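Local atomic coordinates of OsmC family protein (Rhodothermus marinus, PDB entry 5CML), a protein that probably hydrolyses carboxylic esters through this alpha/beta-hydrolase esterase domain, one piece of a longer thermophile protein that also carries an OsmC domain. Residues A138-T150 and A157-K170. Numbering follows the deposited sequence.
Sequences AHVRHLLRPALDT and AVVDLGGRPFRIKK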
loop_
_atom_site.group_PDB
_atom_site.type_symbol
_atom_site.label_atom_id
_atom_site.label_comp_id
_atom_site.label_asym_id
_atom_site.label_seq_id
_atom_site.Cartn_x
_atom_site.Cartn_y
_atom_site.Cartn_z
ATOM N N ALA A 138 -9.188 -7.694 13.924
ATOM C CA ALA A 138 -8.590 -7.819 15.238
ATOM C C ALA A 138 -7.152 -7.296 15.234
ATOM O O ALA A 138 -6.721 -6.609 16.167
ATOM C CB ALA A 138 -8.649 -9.272 15.719
ATOM N N HIS A 139 -6.416 -7.581 14.168
ATOM C CA HIS A 139 -5.022 -7.165 14.113
ATOM C C HIS A 139 -4.907 -5.676 13.754
ATOM O O HIS A 139 -3.947 -5.019 14.141
ATOM C CB HIS A 139 -4.251 -8.066 13.147
ATOM C CG HIS A 139 -3.956 -9.417 13.723
ATOM N ND1 HIS A 139 -4.777 -10.507 13.531
ATOM C CD2 HIS A 139 -2.941 -9.845 14.511
ATOM C CE1 HIS A 139 -4.279 -11.549 14.178
ATOM N NE2 HIS A 139 -3.168 -11.174 14.784
ATOM N N VAL A 140 -5.896 -5.127 13.065
ATOM C CA VAL A 140 -5.951 -3.681 12.898
ATOM C C VAL A 140 -6.292 -2.987 14.228
ATOM O O VAL A 140 -5.687 -1.968 14.558
ATOM C CB VAL A 140 -6.975 -3.277 11.804
ATOM C CG1 VAL A 140 -7.090 -1.757 11.694
ATOM C CG2 VAL A 140 -6.544 -3.858 10.465
ATOM N N ARG A 141 -7.256 -3.518 14.983
ATOM C CA ARG A 141 -7.613 -2.926 16.274
ATOM C C ARG A 141 -6.433 -2.805 17.223
ATOM O O ARG A 141 -6.366 -1.872 18.026
ATOM C CB ARG A 141 -8.728 -3.722 16.950
ATOM C CG ARG A 141 -10.078 -3.442 16.346
ATOM C CD ARG A 141 -11.206 -3.947 17.222
ATOM N NE ARG A 141 -11.233 -5.402 17.323
ATOM C CZ ARG A 141 -11.853 -6.201 16.458
ATOM N NH1 ARG A 141 -12.473 -5.687 15.383
ATOM N NH2 ARG A 141 -11.837 -7.511 16.654
ATOM N N HIS A 142 -5.500 -3.743 17.129
ATOM C CA HIS A 142 -4.282 -3.691 17.931
ATOM C C HIS A 142 -3.530 -2.368 17.731
ATOM O O HIS A 142 -2.836 -1.892 18.635
ATOM C CB HIS A 142 -3.385 -4.874 17.571
ATOM C CG HIS A 142 -2.155 -4.970 18.412
ATOM N ND1 HIS A 142 -0.894 -4.690 17.927
ATOM C CD2 HIS A 142 -1.992 -5.313 19.710
ATOM C CE1 HIS A 142 -0.008 -4.853 18.893
ATOM N NE2 HIS A 142 -0.647 -5.236 19.984
ATOM N N LEU A 143 -3.682 -1.783 16.548
ATOM C CA LEU A 143 -2.936 -0.587 16.136
ATOM C C LEU A 143 -3.651 0.742 16.385
ATOM O O LEU A 143 -3.029 1.804 16.286
ATOM C CB LEU A 143 -2.626 -0.666 14.641
ATOM C CG LEU A 143 -2.012 -1.957 14.115
ATOM C CD1 LEU A 143 -1.938 -1.915 12.591
ATOM C CD2 LEU A 143 -0.633 -2.217 14.712
ATOM N N LEU A 144 -4.946 0.686 16.689
ATOM C CA LEU A 144 -5.832 1.853 16.595
ATOM C C LEU A 144 -6.601 2.110 17.864
ATOM O O LEU A 144 -6.928 1.172 18.582
ATOM C CB LEU A 144 -6.861 1.663 15.473
ATOM C CG LEU A 144 -6.502 2.098 14.055
ATOM C CD1 LEU A 144 -5.208 1.471 13.574
ATOM C CD2 LEU A 144 -7.640 1.719 13.131
ATOM N N ARG A 145 -6.920 3.381 18.113
ATOM C CA ARG A 145 -7.877 3.758 19.156
ATOM C C ARG A 145 -8.710 4.973 18.684
ATOM O O ARG A 145 -8.250 5.769 17.870
ATOM C CB ARG A 145 -7.152 4.051 20.485
ATOM C CG ARG A 145 -5.679 4.486 20.393
ATOM C CD ARG A 145 -4.684 3.297 20.305
ATOM N NE ARG A 145 -3.280 3.655 20.577
ATOM C CZ ARG A 145 -2.262 2.800 20.456
ATOM N NH1 ARG A 145 -2.494 1.551 20.062
ATOM N NH2 ARG A 145 -1.006 3.177 20.717
ATOM N N PRO A 146 -9.959 5.104 19.156
ATOM C CA PRO A 146 -10.727 6.290 18.743
ATOM C C PRO A 146 -10.030 7.610 19.099
ATOM O O PRO A 146 -9.458 7.747 20.184
ATOM C CB PRO A 146 -12.044 6.139 19.508
ATOM C CG PRO A 146 -12.196 4.660 19.683
ATOM C CD PRO A 146 -10.793 4.133 19.887
ATOM N N ALA A 147 -10.060 8.564 18.174
ATOM C CA ALA A 147 -9.559 9.905 18.456
ATOM C C ALA A 147 -10.643 10.692 19.176
ATOM O O ALA A 147 -11.815 10.329 19.124
ATOM C CB ALA A 147 -9.142 10.603 17.176
ATOM N N LEU A 148 -10.246 11.759 19.859
ATOM C CA LEU A 148 -11.198 12.641 20.523
ATOM C C LEU A 148 -11.992 13.426 19.477
ATOM O O LEU A 148 -11.406 14.013 18.565
ATOM C CB LEU A 148 -10.469 13.600 21.472
ATOM C CG LEU A 148 -9.543 12.944 22.500
ATOM C CD1 LEU A 148 -8.787 14.001 23.302
ATOM C CD2 LEU A 148 -10.332 12.017 23.423
ATOM N N ASP A 149 -13.318 13.422 19.607
ATOM C CA ASP A 149 -14.188 14.148 18.680
ATOM C C ASP A 149 -14.193 15.638 19.002
ATOM O O ASP A 149 -13.862 16.040 20.119
ATOM C CB ASP A 149 -15.624 13.603 18.734
ATOM C CG ASP A 149 -15.761 12.224 18.102
ATOM O OD1 ASP A 149 -16.440 11.363 18.697
ATOM O OD2 ASP A 149 -15.205 12.003 17.005
ATOM N N THR A 150 -14.558 16.450 18.013
ATOM C CA THR A 150 -14.776 17.880 18.222
ATOM C C THR A 150 -15.915 18.379 17.336
ATOM O O THR A 150 -16.463 17.625 16.528
ATOM C CB THR A 150 -13.509 18.718 17.928
ATOM O OG1 THR A 150 -13.071 18.484 16.583
ATOM C CG2 THR A 150 -12.384 18.373 18.899
ATOM N N ALA A 157 -9.694 8.030 14.081
ATOM C CA ALA A 157 -9.001 7.137 15.012
ATOM C C ALA A 157 -7.512 7.443 14.989
ATOM O O ALA A 157 -7.014 7.951 13.974
ATOM C CB ALA A 157 -9.266 5.678 14.644
ATOM N N VAL A 158 -6.807 7.150 16.089
ATOM C CA VAL A 158 -5.350 7.337 16.157
ATOM C C VAL A 158 -4.614 5.993 16.006
ATOM O O VAL A 158 -4.901 5.032 16.715
ATOM C CB VAL A 158 -4.926 8.009 17.473
ATOM C CG1 VAL A 158 -3.393 8.139 17.580
ATOM C CG2 VAL A 158 -5.566 9.384 17.605
ATOM N N VAL A 159 -3.656 5.961 15.081
ATOM C CA VAL A 159 -2.928 4.757 14.713
ATOM C C VAL A 159 -1.505 4.828 15.252
ATOM O O VAL A 159 -0.855 5.870 15.170
ATOM C CB VAL A 159 -2.857 4.575 13.176
ATOM C CG1 VAL A 159 -2.183 3.254 12.807
ATOM C CG2 VAL A 159 -4.238 4.658 12.549
ATOM N N ASP A 160 -1.020 3.703 15.766
ATOM C CA ASP A 160 0.344 3.581 16.264
ATOM C C ASP A 160 1.020 2.393 15.576
ATOM O O ASP A 160 0.610 1.245 15.765
ATOM C CB ASP A 160 0.311 3.414 17.786
ATOM C CG ASP A 160 1.690 3.230 18.410
ATOM O OD1 ASP A 160 2.734 3.420 17.741
ATOM O OD2 ASP A 160 1.713 2.907 19.612
ATOM N N LEU A 161 2.002 2.686 14.721
ATOM C CA LEU A 161 2.799 1.656 14.045
ATOM C C LEU A 161 4.232 1.636 14.577
ATOM O O LEU A 161 5.146 1.116 13.927
ATOM C CB LEU A 161 2.822 1.891 12.544
ATOM C CG LEU A 161 1.478 2.008 11.835
ATOM C CD1 LEU A 161 1.786 2.234 10.381
ATOM C CD2 LEU A 161 0.648 0.752 12.051
ATOM N N GLY A 162 4.425 2.217 15.755
ATOM C CA GLY A 162 5.720 2.187 16.418
ATOM C C GLY A 162 6.615 3.355 16.062
ATOM O O GLY A 162 7.766 3.412 16.504
ATOM N N GLY A 163 6.097 4.280 15.254
ATOM C CA GLY A 163 6.804 5.507 14.935
ATOM C C GLY A 163 5.933 6.709 15.264
ATOM O O GLY A 163 5.329 6.775 16.337
ATOM N N ARG A 164 5.860 7.656 14.339
ATOM C CA ARG A 164 5.017 8.831 14.514
ATOM C C ARG A 164 3.554 8.373 14.405
ATOM O O ARG A 164 3.182 7.749 13.413
ATOM C CB ARG A 164 5.326 9.892 13.462
ATOM C CG ARG A 164 6.715 10.516 13.558
ATOM C CD ARG A 164 7.181 11.053 12.198
ATOM N NE ARG A 164 6.211 11.971 11.602
ATOM C CZ ARG A 164 6.307 12.481 10.373
ATOM N NH1 ARG A 164 7.329 12.162 9.584
ATOM N NH2 ARG A 164 5.379 13.314 9.926
ATOM N N PRO A 165 2.726 8.659 15.423
ATOM C CA PRO A 165 1.329 8.243 15.300
ATOM C C PRO A 165 0.557 9.122 14.321
ATOM O O PRO A 165 1.016 10.219 13.987
ATOM C CB PRO A 165 0.788 8.397 16.731
ATOM C CG PRO A 165 1.656 9.420 17.359
ATOM C CD PRO A 165 3.009 9.271 16.734
ATOM N N PHE A 166 -0.607 8.658 13.873
ATOM C CA PHE A 166 -1.388 9.437 12.916
ATOM C C PHE A 166 -2.876 9.165 13.044
ATOM O O PHE A 166 -3.291 8.254 13.753
ATOM C CB PHE A 166 -0.912 9.163 11.474
ATOM C CG PHE A 166 -1.037 7.722 11.023
ATOM C CD1 PHE A 166 -0.012 6.823 11.258
ATOM C CD2 PHE A 166 -2.152 7.290 10.311
ATOM C CE1 PHE A 166 -0.100 5.512 10.821
ATOM C CE2 PHE A 166 -2.244 5.971 9.859
ATOM C CZ PHE A 166 -1.223 5.085 10.125
ATOM N N ARG A 167 -3.671 9.980 12.358
ATOM C CA ARG A 167 -5.127 9.842 12.377
ATOM C C ARG A 167 -5.642 9.215 11.100
ATOM O O ARG A 167 -5.070 9.437 10.034
ATOM C CB ARG A 167 -5.808 11.201 12.541
ATOM C CG ARG A 167 -5.335 12.023 13.711
ATOM C CD ARG A 167 -5.676 13.492 13.484
ATOM N NE ARG A 167 -7.085 13.746 13.761
ATOM C CZ ARG A 167 -7.598 13.809 14.985
ATOM N NH1 ARG A 167 -6.811 13.625 16.040
ATOM N NH2 ARG A 167 -8.894 14.043 15.157
ATOM N N ILE A 168 -6.726 8.452 11.204
ATOM C CA ILE A 168 -7.474 8.001 10.031
ATOM C C ILE A 168 -8.977 8.015 10.334
ATOM O O ILE A 168 -9.379 8.069 11.497
ATOM C CB ILE A 168 -7.059 6.582 9.579
ATOM C CG1 ILE A 168 -7.327 5.562 10.686
ATOM C CG2 ILE A 168 -5.604 6.586 9.157
ATOM C CD1 ILE A 168 -7.273 4.119 10.184
ATOM N N LYS A 169 -9.805 7.966 9.294
ATOM C CA LYS A 169 -11.254 7.865 9.494
ATOM C C LYS A 169 -11.681 6.525 10.135
ATOM O O LYS A 169 -11.186 5.454 9.759
ATOM C CB LYS A 169 -11.977 8.048 8.157
ATOM C CG LYS A 169 -11.678 9.375 7.458
ATOM C CD LYS A 169 -12.027 10.552 8.358
ATOM C CE LYS A 169 -12.258 11.829 7.568
ATOM N NZ LYS A 169 -12.739 12.942 8.449
ATOM N N LYS A 170 -12.587 6.583 11.111
ATOM C CA LYS A 170 -13.195 5.360 11.657
ATOM C C LYS A 170 -13.891 4.574 10.549
ATOM O O LYS A 170 -14.001 3.343 10.625
ATOM C CB LYS A 170 -14.196 5.677 12.769
ATOM C CG LYS A 170 -13.574 6.234 14.044
ATOM C CD LYS A 170 -14.658 6.594 15.065
ATOM C CE LYS A 170 -14.153 7.574 16.119
ATOM N NZ LYS A 170 -15.212 7.949 17.109
HETATM O O HOH W 1 -8.714 13.999 17.828
#
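Arg145 and Val158 face each other as an antiparallel hydrogen-bonded pair: Arg145 N gives to Val158 O at 3.0 Å, and Val158 N returns to Arg145 O at 2.7 Å. Two residues farther along, Asp160 N donates to Leu143 O at 2.8 Å. On one face, Leu144 and Val159 run alongside each other, tightly packed, with CD1 of Leu144 3.5 Å from CG2 of Val159; the other branch, CD2, meets CD1 of Ile168 on strand 166-169. Arg145, bent at chi2 (-85°), sets one face of its guanidinium against CB of Asp160, with guanidinium and carboxylate planes 89° apart, and NH2 makes a weak, bent bond of a salt bridge to OD2 at 2.9 Å. The carboxylate's OD1 takes Gly162 N from above its plane, an Asx turn. With an alanine in place of Asp160, the Arg145 guanidinium would probably lose this counter-charge and the turn at Gly162 its side-chain bond. Farther along, a water bridges Leu148 O and Arg167 NH1, while Arg167 NE forms a salt bridge with Glu156. Leu110 of helix 110-118 packs against Leu143, Leu144 and Val159, and Leu161 touches Ser109, the probable nucleophile. This is a beta hairpin within a small three-stranded antiparallel sheet, separate from the main alpha/beta-hydrolase sheet.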